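Side-chain contacts in putative cathepsin d (Ixodes ricinus, PDB 5N7Q), which probably acts as an aspartic endopeptidase of the pepsin-like A1 family, cutting peptide bonds inside proteins, and is seen here bound by the inhibitor pepstatin A: residues A[127-132]-A[329-334]; A[139-144]-A[154-159]; A[190-195]-A[221-226]; A[197-202]-A[333-338]. All blocks are in the same frame, centred on the assembly; numbering follows the deposited sequence.

Interaction 1. Residues A[127-132]-A[329-334]; sequences LAYPSI and DQDRVG
Tyr129 and Asp331 make this contact with a single hydrogen bond, Tyr129 OH to Asp331 OD1 at 2.7 Å. In 329-334 the chain first rounds a turn, where Asp329 OD2 accepts a hydrogen bond from Asn154 N and thereby ties the turn to the start of strand 155-160. After Gln330 comes Asp331, whose backbone is in the left-handed region. Its CG stands anti to its own carbonyl carbon (chi1 -75°), and the carboxylate swings close to the tyrosine although the CB does not head straight for it. OD1 lies at the edge of the ring, in its plane, and so also comes within 3.2 Å of Tyr129 CE1. The hydroxyl approaches OD1 from above the carboxylate, 37° out of its plane. Asp331 OD2 forms a salt bridge with Lys194, so each carboxylate oxygen has its own partner, and the lysine probably stabilises the negative charge. Arg332, with its guanidinium NE salt-bridged to Asp327, shares with Asp331 the G1 beta bulge opposite that residue, and from here the strand runs on through Val333. The bulge closes the hairpin of strands 322-327 and 332-337, while Tyr129 reaches over from the loop between strand 123-126 and helix 140-146, with Trp197 against its ring.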
loop_
_atom_site.group_PDB
_atom_site.type_symbol
_atom_site.label_atom_id
_atom_site.label_comp_id
_atom_site.label_asym_id
_atom_site.label_seq_id
_atom_site.Cartn_x
_atom_site.Cartn_y
_atom_site.Cartn_z
ATOM N N LEU A 127 -5.543 4.080 -4.749
ATOM C CA LEU A 127 -6.717 4.196 -3.895
ATOM C C LEU A 127 -6.658 5.408 -2.961
ATOM O O LEU A 127 -7.490 5.531 -2.030
ATOM C CB LEU A 127 -6.898 2.916 -3.073
ATOM C CG LEU A 127 -7.248 1.640 -3.843
ATOM C CD1 LEU A 127 -7.143 0.450 -2.911
ATOM C CD2 LEU A 127 -8.659 1.744 -4.435
ATOM N N ALA A 128 -5.750 6.340 -3.262
ATOM C CA ALA A 128 -5.632 7.599 -2.514
ATOM C C ALA A 128 -6.677 8.590 -2.999
ATOM O O ALA A 128 -7.486 8.294 -3.880
ATOM C CB ALA A 128 -4.231 8.165 -2.643
ATOM N N TYR A 129 -6.703 9.758 -2.381
ATOM C CA TYR A 129 -7.660 10.795 -2.747
ATOM C C TYR A 129 -7.369 11.348 -4.139
ATOM O O TYR A 129 -6.225 11.398 -4.573
ATOM C CB TYR A 129 -7.619 11.932 -1.739
ATOM C CG TYR A 129 -8.359 11.629 -0.433
ATOM C CD1 TYR A 129 -9.722 11.938 -0.303
ATOM C CD2 TYR A 129 -7.698 11.074 0.655
ATOM C CE1 TYR A 129 -10.405 11.668 0.901
ATOM C CE2 TYR A 129 -8.358 10.810 1.843
ATOM C CZ TYR A 129 -9.708 11.144 1.961
ATOM O OH TYR A 129 -10.366 10.889 3.176
ATOM N N PRO A 130 -8.403 11.848 -4.815
ATOM C CA PRO A 130 -8.189 12.314 -6.185
ATOM C C PRO A 130 -7.380 13.598 -6.273
ATOM O O PRO A 130 -6.879 13.920 -7.359
ATOM C CB PRO A 130 -9.617 12.558 -6.695
ATOM C CG PRO A 130 -10.443 12.774 -5.424
ATOM C CD PRO A 130 -9.831 11.830 -4.454
ATOM N N SER A 131 -7.276 14.346 -5.175
ATOM C CA SER A 131 -6.459 15.545 -5.143
ATOM C C SER A 131 -5.017 15.287 -5.602
ATOM O O SER A 131 -4.394 16.196 -6.149
ATOM C CB SER A 131 -6.455 16.121 -3.742
ATOM O OG SER A 131 -5.897 15.163 -2.832
ATOM N N ILE A 132 -4.489 14.078 -5.417
ATOM C CA ILE A 132 -3.093 13.786 -5.814
ATOM C C ILE A 132 -2.971 12.965 -7.104
ATOM O O ILE A 132 -1.876 12.569 -7.458
ATOM C CB ILE A 132 -2.273 13.143 -4.667
ATOM C CG1 ILE A 132 -2.809 11.766 -4.303
ATOM C CG2 ILE A 132 -2.295 14.059 -3.452
ATOM C CD1 ILE A 132 -1.882 10.956 -3.423
ATOM N N ASP A 329 -16.900 8.342 3.106
ATOM C CA ASP A 329 -18.130 9.062 3.525
ATOM C C ASP A 329 -17.831 10.057 4.642
ATOM O O ASP A 329 -18.387 11.154 4.692
ATOM C CB ASP A 329 -19.188 8.072 3.994
ATOM C CG ASP A 329 -19.870 7.379 2.826
ATOM O OD1 ASP A 329 -20.140 8.081 1.816
ATOM O OD2 ASP A 329 -20.133 6.164 2.943
ATOM N N GLN A 330 -16.926 9.677 5.537
ATOM C CA GLN A 330 -16.602 10.514 6.697
ATOM C C GLN A 330 -15.141 10.982 6.744
ATOM O O GLN A 330 -14.769 11.691 7.677
ATOM C CB GLN A 330 -16.937 9.801 7.996
ATOM C CG GLN A 330 -18.401 9.420 8.103
ATOM C CD GLN A 330 -18.794 9.052 9.507
ATOM O OE1 GLN A 330 -18.580 9.827 10.448
ATOM N NE2 GLN A 330 -19.389 7.886 9.665
ATOM N N ASP A 331 -14.351 10.659 5.719
ATOM C CA ASP A 331 -12.931 11.016 5.653
ATOM C C ASP A 331 -12.201 10.606 6.948
ATOM O O ASP A 331 -11.713 11.431 7.715
ATOM C CB ASP A 331 -12.766 12.527 5.380
ATOM C CG ASP A 331 -13.079 12.895 3.926
ATOM O OD1 ASP A 331 -12.799 12.084 3.010
ATOM O OD2 ASP A 331 -13.639 13.990 3.667
ATOM N N ARG A 332 -12.224 9.312 7.201
ATOM C CA ARG A 332 -11.589 8.761 8.401
ATOM C C ARG A 332 -11.004 7.388 8.060
ATOM O O ARG A 332 -11.334 6.764 7.047
ATOM C CB ARG A 332 -12.593 8.688 9.548
ATOM C CG ARG A 332 -13.735 7.714 9.324
ATOM C CD ARG A 332 -14.794 7.786 10.389
ATOM N NE ARG A 332 -15.829 6.790 10.110
ATOM C CZ ARG A 332 -16.688 6.305 10.999
ATOM N NH1 ARG A 332 -16.699 6.749 12.250
ATOM N NH2 ARG A 332 -17.583 5.415 10.598
ATOM N N VAL A 333 -10.067 6.981 8.904
ATOM C CA VAL A 333 -9.388 5.689 8.823
ATOM C C VAL A 333 -9.720 4.936 10.089
ATOM O O VAL A 333 -9.632 5.509 11.183
ATOM C CB VAL A 333 -7.859 5.824 8.632
ATOM C CG1 VAL A 333 -7.210 4.427 8.604
ATOM C CG2 VAL A 333 -7.508 6.597 7.360
ATOM N N GLY A 334 -10.050 3.650 9.941
ATOM C CA GLY A 334 -10.370 2.793 11.078
ATOM C C GLY A 334 -9.319 1.683 11.172
ATOM O O GLY A 334 -8.900 1.125 10.135
#

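Interaction 2. Residues A[139-144]-A[154-159]; sequences PVFDNM and NVFSVY
Phe141 and Phe156 meet as a T-shaped pair, the edge of Phe156 directed at the face of Phe141. Ring centroids are 5.0 Å apart and the planes stand at 76°. Phe156 CD2 is the atom that does the touching: it sits above the middle of the Phe141 ring, 3.7 Å from its plane, at near-equal range from all six carbons. Its neighbour Phe156 CE2 reaches only one side of that ring, 4.1 Å from Phe141 CD2. Phe141 leaves helix 140-146 with CG anti to the backbone N (chi1 -169°), which extends the ring from the helix towards the strand. Phe156 instead holds CG between its backbone N and carbonyl carbon (chi1 59°), the crowded position, and this setting presents the CD2-CE2 side to the helix. The far end of Phe141 also meets backbone. Its CZ lies 3.8 Å from Asn154 C, which is at the ring edge close to its plane, and 3.6 Å from Val155 O. The Val155 side chain itself leaves the strand pointing away from the helix. With no hydrogen bond between the segments, the contact is one of van der Waals and aromatic packing. Phe174 of strand 170-174 touches both phenylalanines, and Phe326 of strand 322-327 lies nearly parallel to Phe156. Helix 140-146 thus packs by one aromatic residue onto strand 155-160, which is paired in antiparallel fashion with strands 170-174 and 322-327.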
loop_
_atom_site.group_PDB
_atom_site.type_symbol
_atom_site.label_atom_id
_atom_site.label_comp_id
_atom_site.label_asym_id
_atom_site.label_seq_id
_atom_site.Cartn_x
_atom_site.Cartn_y
_atom_site.Cartn_z
ATOM N N PRO A 139 -9.837 8.669 -10.012
ATOM C CA PRO A 139 -9.427 7.344 -9.549
ATOM C C PRO A 139 -10.540 6.314 -9.575
ATOM O O PRO A 139 -11.729 6.643 -9.589
ATOM C CB PRO A 139 -8.988 7.592 -8.108
ATOM C CG PRO A 139 -8.679 9.063 -8.046
ATOM C CD PRO A 139 -9.717 9.667 -8.942
ATOM N N VAL A 140 -10.135 5.059 -9.607
ATOM C CA VAL A 140 -11.057 3.944 -9.695
ATOM C C VAL A 140 -12.134 4.009 -8.618
ATOM O O VAL A 140 -13.328 3.930 -8.933
ATOM C CB VAL A 140 -10.327 2.593 -9.667
ATOM C CG1 VAL A 140 -11.325 1.448 -9.609
ATOM C CG2 VAL A 140 -9.472 2.437 -10.909
ATOM N N PHE A 141 -11.743 4.221 -7.355
ATOM C CA PHE A 141 -12.741 4.181 -6.294
ATOM C C PHE A 141 -13.685 5.361 -6.424
ATOM O O PHE A 141 -14.880 5.247 -6.184
ATOM C CB PHE A 141 -12.140 4.166 -4.905
ATOM C CG PHE A 141 -13.132 3.854 -3.808
ATOM C CD1 PHE A 141 -13.765 2.605 -3.750
ATOM C CD2 PHE A 141 -13.429 4.783 -2.814
ATOM C CE1 PHE A 141 -14.677 2.294 -2.750
ATOM C CE2 PHE A 141 -14.320 4.472 -1.797
ATOM C CZ PHE A 141 -14.939 3.212 -1.760
ATOM N N ASP A 142 -13.133 6.523 -6.785
ATOM C CA ASP A 142 -13.979 7.682 -7.022
ATOM C C ASP A 142 -15.006 7.462 -8.133
ATOM O O ASP A 142 -16.166 7.897 -8.046
ATOM C CB ASP A 142 -13.090 8.858 -7.392
ATOM C CG ASP A 142 -12.470 9.493 -6.180
ATOM O OD1 ASP A 142 -11.585 8.854 -5.577
ATOM O OD2 ASP A 142 -12.908 10.592 -5.802
ATOM N N ASN A 143 -14.567 6.778 -9.184
ATOM C CA ASN A 143 -15.452 6.431 -10.304
ATOM C C ASN A 143 -16.544 5.422 -9.868
ATOM O O ASN A 143 -17.715 5.574 -10.231
ATOM C CB ASN A 143 -14.614 5.882 -11.461
ATOM C CG ASN A 143 -15.187 6.209 -12.819
ATOM O OD1 ASN A 143 -16.132 6.997 -12.947
ATOM N ND2 ASN A 143 -14.624 5.596 -13.847
ATOM N N MET A 144 -16.180 4.449 -9.034
ATOM C CA MET A 144 -17.150 3.549 -8.413
ATOM C C MET A 144 -18.188 4.337 -7.624
ATOM O O MET A 144 -19.400 4.087 -7.766
ATOM C CB MET A 144 -16.451 2.542 -7.508
ATOM C CG MET A 144 -15.628 1.532 -8.281
ATOM S SD MET A 144 -14.633 0.464 -7.232
ATOM C CE MET A 144 -15.778 -0.864 -6.909
ATOM N N ASN A 154 -19.585 3.963 1.183
ATOM C CA ASN A 154 -18.439 4.380 0.380
ATOM C C ASN A 154 -17.143 4.258 1.189
ATOM O O ASN A 154 -16.474 5.242 1.508
ATOM C CB ASN A 154 -18.625 5.778 -0.193
ATOM C CG ASN A 154 -19.814 5.858 -1.108
ATOM O OD1 ASN A 154 -19.868 5.178 -2.138
ATOM N ND2 ASN A 154 -20.808 6.651 -0.721
ATOM N N VAL A 155 -16.832 3.012 1.507
ATOM C CA VAL A 155 -15.604 2.632 2.200
ATOM C C VAL A 155 -15.006 1.434 1.505
ATOM O O VAL A 155 -15.680 0.723 0.770
ATOM C CB VAL A 155 -15.869 2.261 3.694
ATOM C CG1 VAL A 155 -16.747 3.304 4.377
ATOM C CG2 VAL A 155 -16.410 0.842 3.849
ATOM N N PHE A 156 -13.707 1.222 1.725
ATOM C CA PHE A 156 -13.085 -0.047 1.380
ATOM C C PHE A 156 -12.204 -0.468 2.538
ATOM O O PHE A 156 -11.650 0.370 3.250
ATOM C CB PHE A 156 -12.331 -0.010 0.040
ATOM C CG PHE A 156 -11.224 0.996 -0.039
ATOM C CD1 PHE A 156 -9.935 0.664 0.375
ATOM C CD2 PHE A 156 -11.451 2.301 -0.486
ATOM C CE1 PHE A 156 -8.912 1.590 0.315
ATOM C CE2 PHE A 156 -10.409 3.230 -0.555
ATOM C CZ PHE A 156 -9.139 2.863 -0.138
ATOM N N SER A 157 -12.152 -1.771 2.759
ATOM C CA SER A 157 -11.458 -2.328 3.907
ATOM C C SER A 157 -10.417 -3.366 3.489
ATOM O O SER A 157 -10.693 -4.197 2.624
ATOM C CB SER A 157 -12.449 -2.987 4.846
ATOM O OG SER A 157 -13.427 -2.056 5.271
ATOM N N VAL A 158 -9.224 -3.301 4.081
ATOM C CA VAL A 158 -8.085 -4.087 3.634
ATOM C C VAL A 158 -7.574 -5.066 4.703
ATOM O O VAL A 158 -7.268 -4.689 5.816
ATOM C CB VAL A 158 -6.922 -3.171 3.181
ATOM C CG1 VAL A 158 -5.756 -4.030 2.705
ATOM C CG2 VAL A 158 -7.371 -2.167 2.112
ATOM N N TYR A 159 -7.568 -6.340 4.332
ATOM C CA TYR A 159 -6.948 -7.415 5.074
ATOM C C TYR A 159 -5.677 -7.836 4.348
ATOM O O TYR A 159 -5.748 -8.163 3.150
ATOM C CB TYR A 159 -7.927 -8.609 5.163
ATOM C CG TYR A 159 -7.272 -9.895 5.592
ATOM C CD1 TYR A 159 -6.627 -9.994 6.817
ATOM C CD2 TYR A 159 -7.250 -11.003 4.746
ATOM C CE1 TYR A 159 -5.967 -11.147 7.194
ATOM C CE2 TYR A 159 -6.629 -12.184 5.131
ATOM C CZ TYR A 159 -5.991 -12.250 6.354
ATOM O OH TYR A 159 -5.335 -13.412 6.725
#

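Interaction 3. Residues A[190-195]-A[221-226]; sequences PVTAKG and GCEAIA
Thr192 and Glu223 approach from opposite directions and meet through a hydrogen bond at the protein surface. Thr192 CB points toward strand 222-226 and is 3.5 Å from Glu223 OE1. From CB the side chain forks. OG1, placed between the backbone N and the carbonyl carbon (chi1 52°), donates to Glu223 OE1 at 2.7 Å; the carboxylate is met on its syn side, 19° out of plane. The methyl branch CG2 lies 3.9 Å from both Glu223 OE1 and Glu223 OE2, van der Waals contacts only. Glu223 reaches the threonine by bending at its second torsion (chi2 -78°) rather than by extending. It is modelled in two conformers and the bond belongs to the one described, so its permanence is doubtful. Gln198 joins both partners: its NE2 is hydrogen-bonded to Glu223 OE1, and its O makes a weak hydrogen bond with Thr192 OG1. The polar cluster fastens the connection between strands 187-190 and 198-206 to strand 222-226, which leads straight to Asp227, the predicted second catalytic aspartate of the bilobal pepsin fold.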
loop_
_atom_site.group_PDB
_atom_site.type_symbol
_atom_site.label_atom_id
_atom_site.label_comp_id
_atom_site.label_asym_id
_atom_site.label_seq_id
_atom_site.Cartn_x
_atom_site.Cartn_y
_atom_site.Cartn_z
ATOM N N PRO A 190 -9.596 10.711 12.360
ATOM C CA PRO A 190 -10.015 11.513 11.206
ATOM C C PRO A 190 -8.861 11.796 10.265
ATOM O O PRO A 190 -7.730 12.047 10.711
ATOM C CB PRO A 190 -10.495 12.829 11.824
ATOM C CG PRO A 190 -9.904 12.874 13.175
ATOM C CD PRO A 190 -9.615 11.476 13.623
ATOM N N VAL A 191 -9.118 11.786 8.963
ATOM C CA VAL A 191 -8.092 12.253 8.012
ATOM C C VAL A 191 -7.828 13.741 8.281
ATOM O O VAL A 191 -8.735 14.502 8.578
ATOM C CB VAL A 191 -8.521 11.976 6.544
ATOM C CG1 VAL A 191 -7.619 12.651 5.527
ATOM C CG2 VAL A 191 -8.625 10.478 6.294
ATOM N N THR A 192 -6.579 14.121 8.142
ATOM C CA THR A 192 -6.148 15.513 8.214
ATOM C C THR A 192 -6.099 16.053 6.779
ATOM O O THR A 192 -7.133 16.444 6.239
ATOM C CB THR A 192 -4.805 15.619 8.947
ATOM O OG1 THR A 192 -3.849 14.713 8.361
ATOM C CG2 THR A 192 -4.983 15.272 10.413
ATOM N N ALA A 193 -4.936 16.047 6.146
ATOM C CA ALA A 193 -4.770 16.521 4.775
ATOM C C ALA A 193 -5.240 15.427 3.817
ATOM O O ALA A 193 -4.687 14.325 3.797
ATOM C CB ALA A 193 -3.318 16.860 4.522
ATOM N N LYS A 194 -6.253 15.746 3.010
ATOM C CA LYS A 194 -6.831 14.789 2.057
ATOM C C LYS A 194 -5.978 14.681 0.788
ATOM O O LYS A 194 -6.026 15.547 -0.088
ATOM C CB LYS A 194 -8.277 15.150 1.749
ATOM C CG LYS A 194 -9.208 14.922 2.939
ATOM C CD LYS A 194 -10.562 15.606 2.743
ATOM C CE LYS A 194 -11.258 15.140 1.496
ATOM N NZ LYS A 194 -12.716 15.526 1.453
ATOM N N GLY A 195 -5.172 13.619 0.714
ATOM C CA GLY A 195 -4.273 13.393 -0.427
ATOM C C GLY A 195 -3.857 11.947 -0.324
ATOM O O GLY A 195 -4.480 11.045 -0.920
ATOM N N GLY A 221 3.673 14.229 19.287
ATOM C CA GLY A 221 2.724 13.922 18.224
ATOM C C GLY A 221 3.356 14.043 16.858
ATOM O O GLY A 221 4.361 14.730 16.668
ATOM N N CYS A 222 2.727 13.417 15.871
ATOM C CA CYS A 222 3.280 13.395 14.527
ATOM C C CYS A 222 2.190 13.043 13.546
ATOM O O CYS A 222 1.081 12.737 13.956
ATOM C CB CYS A 222 4.459 12.389 14.440
ATOM S SG CYS A 222 4.044 10.746 15.016
ATOM N N GLU A 223 2.523 13.101 12.257
ATOM C CA GLU A 223 1.587 12.807 11.153
ATOM C C GLU A 223 2.002 11.459 10.557
ATOM O O GLU A 223 3.191 11.091 10.571
ATOM C CB GLU A 223 1.587 13.898 10.044
ATOM C CG GLU A 223 0.892 15.255 10.324
ATOM C CD GLU A 223 -0.656 15.258 10.232
ATOM O OE1 GLU A 223 -1.286 15.371 9.107
ATOM O OE2 GLU A 223 -1.245 15.247 11.340
ATOM N N ALA A 224 1.034 10.722 10.015
ATOM C CA ALA A 224 1.259 9.432 9.383
ATOM C C ALA A 224 0.270 9.227 8.250
ATOM O O ALA A 224 -0.750 9.896 8.167
ATOM C CB ALA A 224 1.077 8.297 10.392
ATOM N N ILE A 225 0.553 8.250 7.397
ATOM C CA ILE A 225 -0.401 7.778 6.366
ATOM C C ILE A 225 -0.544 6.271 6.460
ATOM O O ILE A 225 0.391 5.579 6.910
ATOM C CB ILE A 225 0.004 8.223 4.921
ATOM C CG1 ILE A 225 1.222 7.433 4.396
ATOM C CG2 ILE A 225 0.292 9.734 4.911
ATOM C CD1 ILE A 225 1.584 7.712 2.946
ATOM N N ALA A 226 -1.672 5.760 6.009
ATOM C CA ALA A 226 -1.884 4.320 5.870
ATOM C C ALA A 226 -1.689 3.960 4.402
ATOM O O ALA A 226 -2.457 4.391 3.568
ATOM C CB ALA A 226 -3.264 3.938 6.340
#

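Interaction 4. Residues A[197-202]-A[333-338]; sequences WQFHVD and VGFAEV
Trp197 and Val333 mark the point where the two backbones come nearest, with CA atoms 7.5 Å apart. Strands 198-206 and 332-337 are not hydrogen-bonded partners. They belong to different sheets and spread apart along the chain, so that Phe199 CA and Phe335 CA are already 12.3 Å from each other and larger side chains must span the gap. At the close end Val333 turns CG1 anti to its backbone N (chi1 178°), which gives CG2 the inward position. That one methyl serves two aromatic residues, resting 3.7 Å from Trp197 CE3 and, more loosely, 4.2 Å from Phe199 CD2. The valine and Phe199 side chains run at about right angles. Farther along, Phe199 and Phe335 extend from opposite directions and meet as an offset edge-to-face pair. The edge of Phe335 is turned to the face of Phe199, with centroids 5.8 Å apart and planes at 66°, and the nearest atoms are Phe199 CZ and Phe335 CZ at 3.8 Å. Phe318 adds another edge-to-face partner to Phe335, and Phe326 does the same for Trp197. The polar atom of the tryptophan, NE1, is hydrogen-bonded to Leu127 O, a tie that links the loop after strand 123-126 to this core. Between the two segments themselves all four touching residues are buried and every contact is apolar, consistent with the two sheets being held together here by close apolar packing and burial from water, with no polar bond to fix the register.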
loop_
_atom_site.group_PDB
_atom_site.type_symbol
_atom_site.label_atom_id
_atom_site.label_comp_id
_atom_site.label_asym_id
_atom_site.label_seq_id
_atom_site.Cartn_x
_atom_site.Cartn_y
_atom_site.Cartn_z
ATOM N N TRP A 197 -3.984 9.023 2.620
ATOM C CA TRP A 197 -4.841 8.726 3.760
ATOM C C TRP A 197 -4.075 9.070 5.033
ATOM O O TRP A 197 -3.426 8.219 5.636
ATOM C CB TRP A 197 -5.277 7.268 3.723
ATOM C CG TRP A 197 -6.318 7.019 2.675
ATOM C CD1 TRP A 197 -6.121 6.603 1.373
ATOM C CD2 TRP A 197 -7.738 7.140 2.845
ATOM N NE1 TRP A 197 -7.340 6.473 0.746
ATOM C CE2 TRP A 197 -8.335 6.773 1.634
ATOM C CE3 TRP A 197 -8.557 7.497 3.928
ATOM C CZ2 TRP A 197 -9.716 6.763 1.462
ATOM C CZ3 TRP A 197 -9.900 7.501 3.768
ATOM C CH2 TRP A 197 -10.484 7.101 2.537
ATOM N N GLN A 198 -4.058 10.367 5.351
ATOM C CA GLN A 198 -3.160 10.962 6.339
ATOM C C GLN A 198 -3.909 11.335 7.614
ATOM O O GLN A 198 -5.070 11.769 7.550
ATOM C CB GLN A 198 -2.499 12.195 5.733
ATOM C CG GLN A 198 -1.361 12.804 6.550
ATOM C CD GLN A 198 -0.594 13.848 5.780
ATOM O OE1 GLN A 198 -0.361 13.711 4.566
ATOM N NE2 GLN A 198 -0.200 14.904 6.464
ATOM N N PHE A 199 -3.247 11.181 8.748
ATOM C CA PHE A 199 -3.863 11.431 10.061
ATOM C C PHE A 199 -2.798 11.690 11.107
ATOM O O PHE A 199 -1.611 11.493 10.862
ATOM C CB PHE A 199 -4.755 10.237 10.474
ATOM C CG PHE A 199 -4.064 8.918 10.346
ATOM C CD1 PHE A 199 -3.304 8.410 11.392
ATOM C CD2 PHE A 199 -4.107 8.205 9.152
ATOM C CE1 PHE A 199 -2.630 7.202 11.258
ATOM C CE2 PHE A 199 -3.441 7.003 9.027
ATOM C CZ PHE A 199 -2.692 6.501 10.069
ATOM N N HIS A 200 -3.270 12.115 12.274
ATOM C CA HIS A 200 -2.393 12.403 13.416
ATOM C C HIS A 200 -2.175 11.170 14.282
ATOM O O HIS A 200 -3.099 10.407 14.594
ATOM C CB HIS A 200 -3.021 13.531 14.236
ATOM C CG HIS A 200 -2.206 13.944 15.422
ATOM N ND1 HIS A 200 -1.056 14.685 15.305
ATOM C CD2 HIS A 200 -2.384 13.726 16.746
ATOM C CE1 HIS A 200 -0.552 14.901 16.505
ATOM N NE2 HIS A 200 -1.326 14.313 17.392
ATOM N N VAL A 201 -0.909 10.970 14.666
ATOM C CA VAL A 201 -0.480 9.936 15.616
ATOM C C VAL A 201 -0.022 10.613 16.924
ATOM O O VAL A 201 0.646 11.658 16.885
ATOM C CB VAL A 201 0.639 9.077 14.993
ATOM C CG1 VAL A 201 1.296 8.176 16.022
ATOM C CG2 VAL A 201 0.068 8.281 13.814
ATOM N N ASP A 202 -0.378 9.998 18.047
ATOM C CA ASP A 202 -0.079 10.566 19.367
ATOM C C ASP A 202 1.327 10.265 19.844
ATOM O O ASP A 202 1.869 11.084 20.577
ATOM C CB ASP A 202 -1.040 10.044 20.426
ATOM C CG ASP A 202 -2.502 10.351 20.125
ATOM O OD1 ASP A 202 -2.807 11.317 19.407
ATOM O OD2 ASP A 202 -3.364 9.585 20.604
ATOM N N VAL A 333 -10.067 6.981 8.904
ATOM C CA VAL A 333 -9.388 5.689 8.823
ATOM C C VAL A 333 -9.720 4.936 10.089
ATOM O O VAL A 333 -9.632 5.509 11.183
ATOM C CB VAL A 333 -7.859 5.824 8.632
ATOM C CG1 VAL A 333 -7.210 4.427 8.604
ATOM C CG2 VAL A 333 -7.508 6.597 7.360
ATOM N N GLY A 334 -10.050 3.650 9.941
ATOM C CA GLY A 334 -10.370 2.793 11.078
ATOM C C GLY A 334 -9.319 1.683 11.172
ATOM O O GLY A 334 -8.900 1.125 10.135
ATOM N N PHE A 335 -8.960 1.305 12.413
ATOM C CA PHE A 335 -8.021 0.205 12.660
ATOM C C PHE A 335 -8.645 -0.759 13.676
ATOM O O PHE A 335 -9.206 -0.332 14.677
ATOM C CB PHE A 335 -6.668 0.674 13.206
ATOM C CG PHE A 335 -5.885 1.539 12.257
ATOM C CD1 PHE A 335 -5.361 1.019 11.073
ATOM C CD2 PHE A 335 -5.679 2.875 12.544
ATOM C CE1 PHE A 335 -4.630 1.827 10.209
ATOM C CE2 PHE A 335 -4.965 3.679 11.678
ATOM C CZ PHE A 335 -4.448 3.168 10.523
ATOM N N ALA A 336 -8.500 -2.048 13.437
ATOM C CA ALA A 336 -8.878 -3.065 14.435
ATOM C C ALA A 336 -7.906 -4.239 14.367
ATOM O O ALA A 336 -7.423 -4.577 13.314
ATOM C CB ALA A 336 -10.298 -3.551 14.223
ATOM N N GLU A 337 -7.742 -4.927 15.480
ATOM C CA GLU A 337 -6.921 -6.122 15.530
ATOM C C GLU A 337 -7.426 -7.144 14.529
ATOM O O GLU A 337 -8.596 -7.467 14.516
ATOM C CB GLU A 337 -7.030 -6.728 16.929
ATOM C CG GLU A 337 -6.113 -7.900 17.155
ATOM C CD GLU A 337 -6.073 -8.386 18.604
ATOM O OE1 GLU A 337 -6.768 -7.829 19.494
ATOM O OE2 GLU A 337 -5.316 -9.352 18.849
ATOM N N VAL A 338 -6.536 -7.672 13.714
ATOM C CA VAL A 338 -6.909 -8.633 12.684
ATOM C C VAL A 338 -7.400 -9.945 13.313
ATOM O O VAL A 338 -7.015 -10.272 14.441
ATOM C CB VAL A 338 -5.745 -8.808 11.672
ATOM C CG1 VAL A 338 -4.624 -9.670 12.255
ATOM C CG2 VAL A 338 -6.232 -9.343 10.341
#

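Overall arrangement
Interactions 2 and 4 are buried and apolar, each built round an edge-to-face phenylalanine pair, whereas interaction 3 is a surface hydrogen bond and interaction 1, partly buried, joins a tyrosine hydroxyl to a carboxylate that is also salt-bridged. Strand 332-337 serves both interactions 1 and 4, which share Val333 and Gly334. Interactions 3 and 4 use the neighbouring strands 222-226 and 198-206. Lys194 connects interaction 3 to interaction 1, and Trp197 reaches from interaction 4 to both Leu127 and Phe156. Interactions 2 and 3 do not touch, their centres being about 18 Å apart. Aromatic packing thus joins helix to strand in interaction 2 and sheet to sheet in interaction 4, while single hydrogen bonds tie loop residues down in interactions 1 and 3.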